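Local coordinates for estrogen receptor (Crassostrea gigas, PDB 4N1Y), which probably acts as a constitutively active nuclear receptor of the steroid receptor family that regulates transcription, represented here by its ligand-binding domain, at residues B[23-37]-B[101-115]. Residues are numbered along the deposited sequence; the frame is centred on the assembly and turned at random.
Sequences ESHHNHGQPPTKVHL and APDLVLDRSSWSTVE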
loop_
_atom_site.group_PDB
_atom_site.type_symbol
_atom_site.label_atom_id
_atom_site.label_comp_id
_atom_site.label_asym_id
_atom_site.label_seq_id
_atom_site.Cartn_x
_atom_site.Cartn_y
_atom_site.Cartn_z
ATOM N N GLU B 23 8.791 -5.964 26.426
ATOM C CA GLU B 23 10.045 -6.682 26.424
ATOM C C GLU B 23 9.787 -8.008 25.733
ATOM O O GLU B 23 8.659 -8.499 25.760
ATOM C CB GLU B 23 10.509 -6.948 27.855
ATOM C CG GLU B 23 10.871 -5.727 28.656
ATOM C CD GLU B 23 12.171 -5.114 28.230
ATOM O OE1 GLU B 23 12.850 -5.699 27.360
ATOM O OE2 GLU B 23 12.519 -4.050 28.783
ATOM N N SER B 24 10.793 -8.594 25.092
ATOM C CA SER B 24 10.548 -9.866 24.423
ATOM C C SER B 24 10.848 -11.007 25.381
ATOM O O SER B 24 10.341 -12.117 25.207
ATOM C CB SER B 24 11.381 -10.016 23.143
ATOM O OG SER B 24 12.772 -9.997 23.409
ATOM N N HIS B 25 11.654 -10.719 26.404
ATOM C CA HIS B 25 12.227 -11.762 27.260
ATOM C C HIS B 25 12.782 -12.934 26.451
ATOM O O HIS B 25 12.659 -14.100 26.832
ATOM C CB HIS B 25 11.193 -12.229 28.282
ATOM C CG HIS B 25 10.773 -11.153 29.232
ATOM N ND1 HIS B 25 9.654 -10.372 29.034
ATOM C CD2 HIS B 25 11.313 -10.752 30.406
ATOM C CE1 HIS B 25 9.538 -9.517 30.036
ATOM N NE2 HIS B 25 10.527 -9.731 30.883
ATOM N N HIS B 26 13.400 -12.607 25.323
ATOM C CA HIS B 26 14.020 -13.616 24.497
ATOM C C HIS B 26 15.206 -14.202 25.245
ATOM O O HIS B 26 15.927 -13.482 25.938
ATOM C CB HIS B 26 14.479 -13.033 23.166
ATOM C CG HIS B 26 15.199 -14.017 22.299
ATOM N ND1 HIS B 26 14.541 -14.857 21.424
ATOM C CD2 HIS B 26 16.511 -14.334 22.204
ATOM C CE1 HIS B 26 15.419 -15.624 20.807
ATOM N NE2 HIS B 26 16.623 -15.330 21.266
ATOM N N ASN B 27 15.416 -15.504 25.098
ATOM C CA ASN B 27 16.536 -16.155 25.766
ATOM C C ASN B 27 17.748 -16.119 24.850
ATOM O O ASN B 27 17.861 -16.908 23.907
ATOM C CB ASN B 27 16.194 -17.600 26.150
ATOM C CG ASN B 27 17.363 -18.328 26.820
ATOM O OD1 ASN B 27 18.249 -17.704 27.405
ATOM N ND2 ASN B 27 17.359 -19.657 26.738
ATOM N N HIS B 28 18.646 -15.181 25.127
ATOM C CA HIS B 28 19.839 -15.003 24.316
ATOM C C HIS B 28 20.873 -16.070 24.675
ATOM O O HIS B 28 21.923 -16.177 24.042
ATOM C CB HIS B 28 20.416 -13.603 24.521
ATOM C CG HIS B 28 19.512 -12.504 24.058
ATOM N ND1 HIS B 28 19.370 -12.167 22.729
ATOM C CD2 HIS B 28 18.709 -11.661 24.748
ATOM C CE1 HIS B 28 18.516 -11.165 22.620
ATOM N NE2 HIS B 28 18.101 -10.838 23.831
ATOM N N GLY B 29 20.565 -16.864 25.695
ATOM C CA GLY B 29 21.454 -17.925 26.107
ATOM C C GLY B 29 21.506 -19.038 25.087
ATOM O O GLY B 29 22.473 -19.794 25.048
ATOM N N GLN B 30 20.472 -19.133 24.256
ATOM C CA GLN B 30 20.460 -20.089 23.161
ATOM C C GLN B 30 20.651 -19.306 21.858
ATOM O O GLN B 30 20.027 -18.264 21.666
ATOM C CB GLN B 30 19.139 -20.884 23.194
ATOM C CG GLN B 30 18.617 -21.586 21.910
ATOM C CD GLN B 30 19.658 -22.388 21.127
ATOM O OE1 GLN B 30 19.890 -22.130 19.945
ATOM N NE2 GLN B 30 20.343 -23.312 21.809
ATOM N N PRO B 31 21.517 -19.803 20.961
ATOM C CA PRO B 31 21.824 -19.146 19.681
ATOM C C PRO B 31 20.609 -18.995 18.738
ATOM O O PRO B 31 19.684 -19.808 18.746
ATOM C CB PRO B 31 22.947 -20.022 19.108
ATOM C CG PRO B 31 22.938 -21.293 19.925
ATOM C CD PRO B 31 22.473 -20.884 21.264
ATOM N N PRO B 32 20.600 -17.907 17.956
ATOM C CA PRO B 32 19.473 -17.490 17.111
ATOM C C PRO B 32 19.124 -18.359 15.909
ATOM O O PRO B 32 19.249 -17.878 14.778
ATOM C CB PRO B 32 19.911 -16.100 16.631
ATOM C CG PRO B 32 21.384 -16.166 16.639
ATOM C CD PRO B 32 21.731 -16.970 17.842
ATOM N N THR B 33 18.663 -19.590 16.136
ATOM C CA THR B 33 18.146 -20.375 15.017
ATOM C C THR B 33 16.866 -19.730 14.476
ATOM O O THR B 33 16.282 -18.839 15.104
ATOM C CB THR B 33 17.864 -21.841 15.392
ATOM O OG1 THR B 33 16.862 -21.892 16.411
ATOM C CG2 THR B 33 19.115 -22.520 15.903
ATOM N N LYS B 34 16.456 -20.165 13.290
ATOM C CA LYS B 34 15.250 -19.654 12.660
ATOM C C LYS B 34 14.073 -19.845 13.598
ATOM O O LYS B 34 13.337 -18.898 13.900
ATOM C CB LYS B 34 14.990 -20.355 11.329
ATOM C CG LYS B 34 13.690 -19.953 10.675
ATOM C CD LYS B 34 13.451 -20.699 9.372
ATOM C CE LYS B 34 12.123 -20.273 8.749
ATOM N NZ LYS B 34 11.726 -21.159 7.620
ATOM N N VAL B 35 13.917 -21.076 14.073
ATOM C CA VAL B 35 12.842 -21.407 14.989
ATOM C C VAL B 35 12.941 -20.610 16.287
ATOM O O VAL B 35 11.931 -20.087 16.764
ATOM C CB VAL B 35 12.829 -22.909 15.301
ATOM C CG1 VAL B 35 11.923 -23.204 16.476
ATOM C CG2 VAL B 35 12.369 -23.672 14.082
ATOM N N HIS B 36 14.149 -20.472 16.836
ATOM C CA HIS B 36 14.302 -19.790 18.122
ATOM C C HIS B 36 13.908 -18.325 18.081
ATOM O O HIS B 36 13.197 -17.847 18.969
ATOM C CB HIS B 36 15.737 -19.882 18.627
ATOM C CG HIS B 36 15.919 -19.340 20.010
ATOM N ND1 HIS B 36 15.105 -19.700 21.064
ATOM C CD2 HIS B 36 16.815 -18.457 20.512
ATOM C CE1 HIS B 36 15.493 -19.064 22.155
ATOM N NE2 HIS B 36 16.529 -18.305 21.848
ATOM N N LEU B 37 14.343 -17.624 17.040
ATOM C CA LEU B 37 13.996 -16.219 16.885
ATOM C C LEU B 37 12.519 -16.045 16.586
ATOM O O LEU B 37 11.851 -15.204 17.193
ATOM C CB LEU B 37 14.819 -15.566 15.772
ATOM C CG LEU B 37 16.317 -15.339 15.990
ATOM C CD1 LEU B 37 16.947 -14.741 14.750
ATOM C CD2 LEU B 37 16.535 -14.422 17.177
ATOM N N ALA B 101 11.697 -5.408 20.282
ATOM C CA ALA B 101 11.569 -5.043 21.666
ATOM C C ALA B 101 12.920 -4.452 22.029
ATOM O O ALA B 101 13.883 -4.613 21.273
ATOM C CB ALA B 101 11.222 -6.256 22.524
ATOM N N PRO B 102 13.005 -3.734 23.158
ATOM C CA PRO B 102 14.336 -3.321 23.612
ATOM C C PRO B 102 15.199 -4.571 23.813
ATOM O O PRO B 102 16.409 -4.600 23.579
ATOM C CB PRO B 102 14.058 -2.618 24.947
ATOM C CG PRO B 102 12.623 -2.257 24.917
ATOM C CD PRO B 102 11.931 -3.255 24.045
ATOM N N ASP B 103 14.492 -5.625 24.206
ATOM C CA ASP B 103 15.001 -6.953 24.503
ATOM C C ASP B 103 15.455 -7.718 23.253
ATOM O O ASP B 103 16.049 -8.786 23.356
ATOM C CB ASP B 103 13.850 -7.710 25.182
ATOM C CG ASP B 103 14.300 -8.716 26.183
ATOM O OD1 ASP B 103 15.362 -9.338 25.985
ATOM O OD2 ASP B 103 13.571 -8.882 27.184
ATOM N N LEU B 104 15.190 -7.156 22.073
ATOM C CA LEU B 104 15.338 -7.924 20.849
ATOM C C LEU B 104 15.599 -7.066 19.611
ATOM O O LEU B 104 14.683 -6.824 18.813
ATOM C CB LEU B 104 14.086 -8.771 20.626
ATOM C CG LEU B 104 14.214 -9.840 19.555
ATOM C CD1 LEU B 104 15.363 -10.737 19.978
ATOM C CD2 LEU B 104 12.923 -10.627 19.426
ATOM N N VAL B 105 16.834 -6.604 19.445
ATOM C CA VAL B 105 17.200 -5.852 18.247
ATOM C C VAL B 105 17.898 -6.747 17.221
ATOM O O VAL B 105 18.966 -7.287 17.486
ATOM C CB VAL B 105 18.121 -4.688 18.598
ATOM C CG1 VAL B 105 18.435 -3.873 17.359
ATOM C CG2 VAL B 105 17.470 -3.824 19.658
ATOM N N LEU B 106 17.302 -6.870 16.042
ATOM C CA LEU B 106 17.802 -7.755 14.992
ATOM C C LEU B 106 18.313 -7.006 13.762
ATOM O O LEU B 106 17.615 -6.170 13.183
ATOM C CB LEU B 106 16.709 -8.729 14.564
ATOM C CG LEU B 106 16.068 -9.578 15.653
ATOM C CD1 LEU B 106 15.090 -10.544 15.020
ATOM C CD2 LEU B 106 17.137 -10.322 16.423
ATOM N N ASP B 107 19.539 -7.310 13.363
ATOM C CA ASP B 107 20.114 -6.701 12.173
ATOM C C ASP B 107 19.957 -7.642 10.960
ATOM O O ASP B 107 19.512 -8.789 11.119
ATOM C CB ASP B 107 21.586 -6.361 12.453
ATOM C CG ASP B 107 22.203 -5.446 11.409
ATOM O OD1 ASP B 107 21.587 -5.241 10.339
ATOM O OD2 ASP B 107 23.296 -4.898 11.696
ATOM N N ARG B 108 20.354 -7.154 9.776
ATOM C CA ARG B 108 20.151 -7.822 8.477
ATOM C C ARG B 108 20.581 -9.272 8.554
ATOM O O ARG B 108 19.997 -10.145 7.904
ATOM C CB ARG B 108 20.898 -7.092 7.355
ATOM C CG ARG B 108 20.785 -5.591 7.522
ATOM C CD ARG B 108 21.064 -4.710 6.304
ATOM N NE ARG B 108 20.228 -3.518 6.417
ATOM C CZ ARG B 108 19.466 -3.005 5.453
ATOM N NH1 ARG B 108 19.433 -3.547 4.243
ATOM N NH2 ARG B 108 18.738 -1.932 5.707
ATOM N N SER B 109 21.644 -9.505 9.314
ATOM C CA SER B 109 22.129 -10.840 9.582
ATOM C C SER B 109 21.027 -11.744 10.122
ATOM O O SER B 109 20.786 -12.835 9.599
ATOM C CB SER B 109 23.273 -10.765 10.584
ATOM O OG SER B 109 24.057 -9.610 10.360
ATOM N N SER B 110 20.340 -11.271 11.154
ATOM C CA SER B 110 19.252 -12.041 11.741
ATOM C C SER B 110 18.101 -12.199 10.747
ATOM O O SER B 110 17.487 -13.267 10.670
ATOM C CB SER B 110 18.744 -11.374 13.019
ATOM O OG SER B 110 19.766 -11.259 13.989
ATOM N N TRP B 111 17.831 -11.146 9.973
ATOM C CA TRP B 111 16.710 -11.171 9.038
ATOM C C TRP B 111 16.846 -12.330 8.076
ATOM O O TRP B 111 15.859 -12.962 7.706
ATOM C CB TRP B 111 16.602 -9.878 8.219
ATOM C CG TRP B 111 16.585 -8.592 9.000
ATOM C CD1 TRP B 111 16.430 -8.441 10.354
ATOM C CD2 TRP B 111 16.692 -7.270 8.460
ATOM N NE1 TRP B 111 16.464 -7.109 10.689
ATOM C CE2 TRP B 111 16.618 -6.367 9.544
ATOM C CE3 TRP B 111 16.852 -6.761 7.165
ATOM C CZ2 TRP B 111 16.696 -4.981 9.369
ATOM C CZ3 TRP B 111 16.936 -5.393 6.993
ATOM C CH2 TRP B 111 16.859 -4.518 8.090
ATOM N N SER B 112 18.077 -12.600 7.671
ATOM C CA SER B 112 18.350 -13.721 6.797
ATOM C C SER B 112 18.068 -15.049 7.495
ATOM O O SER B 112 17.524 -15.967 6.887
ATOM C CB SER B 112 19.790 -13.657 6.314
ATOM O OG SER B 112 20.574 -12.918 7.232
ATOM N N THR B 113 18.437 -15.151 8.770
ATOM C CA THR B 113 18.238 -16.397 9.518
ATOM C C THR B 113 16.777 -16.820 9.554
ATOM O O THR B 113 16.471 -18.002 9.357
ATOM C CB THR B 113 18.737 -16.295 10.976
ATOM O OG1 THR B 113 20.127 -15.944 10.994
ATOM C CG2 THR B 113 18.543 -17.628 11.689
ATOM N N VAL B 114 15.890 -15.849 9.790
ATOM C CA VAL B 114 14.453 -16.100 9.901
ATOM C C VAL B 114 13.743 -15.947 8.566
ATOM O O VAL B 114 12.515 -15.977 8.509
ATOM C CB VAL B 114 13.766 -15.156 10.910
ATOM C CG1 VAL B 114 14.287 -15.411 12.306
ATOM C CG2 VAL B 114 13.974 -13.697 10.521
ATOM N N GLU B 115 14.517 -15.728 7.508
ATOM C CA GLU B 115 13.986 -15.728 6.152
ATOM C C GLU B 115 12.871 -14.703 5.959
ATOM O O GLU B 115 11.898 -14.968 5.252
ATOM C CB GLU B 115 13.494 -17.134 5.817
ATOM C CG GLU B 115 14.584 -18.179 6.068
ATOM C CD GLU B 115 14.110 -19.609 5.892
ATOM O OE1 GLU B 115 12.906 -19.810 5.626
ATOM O OE2 GLU B 115 14.937 -20.533 6.065
#
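Asp103 is held at two of its oxygens by the loop before helix 34-56. The backbone N of His25 donates to Asp103 OD2 at 2.8 Å, arriving from above the carboxylate plane (74° out of it) with a bent N-H...O angle of 131°. The main-chain O of Asp103 accepts a hydrogen bond from the ring NE2 of His28 at 2.9 Å, in the plane of the His28 ring and nearly in line with the C=O bond. The carboxylate of Glu23 crosses that of Asp103 at about a right angle, OE1 standing 3.3 Å from OD2, a proximity likely to be unfavourable if both are ionised. Leu104 CD1 lies over one face of the His26 ring, 4.0 Å from CG. In this nuclear receptor ligand-binding domain the contact joins the loop entering helix 34-56 to the small two-stranded antiparallel sheet and helix 108-113. Here Leu37 CB packs 3.5 Å from Val114 CG1, while its CD2 meets Leu106 CD2. Lys34, with CG anti to the backbone N (chi1 175°) and the chain extended beyond it, runs past Thr113 O to put NZ 2.7 Å from Glu115 OE1, a salt bridge met from above the carboxylate plane. With an alanine here, the Glu115 carboxylate is likely to be left without this cationic mate. In the second shell, Ser24 OG accepts from His26 N in an ST turn, Ser40 OG hydrogen-bonds His26 ND1, and Thr33 OG1 caps helix 34-56 through His36 N. A Schellman motif at Glu115 ends helix 108-113.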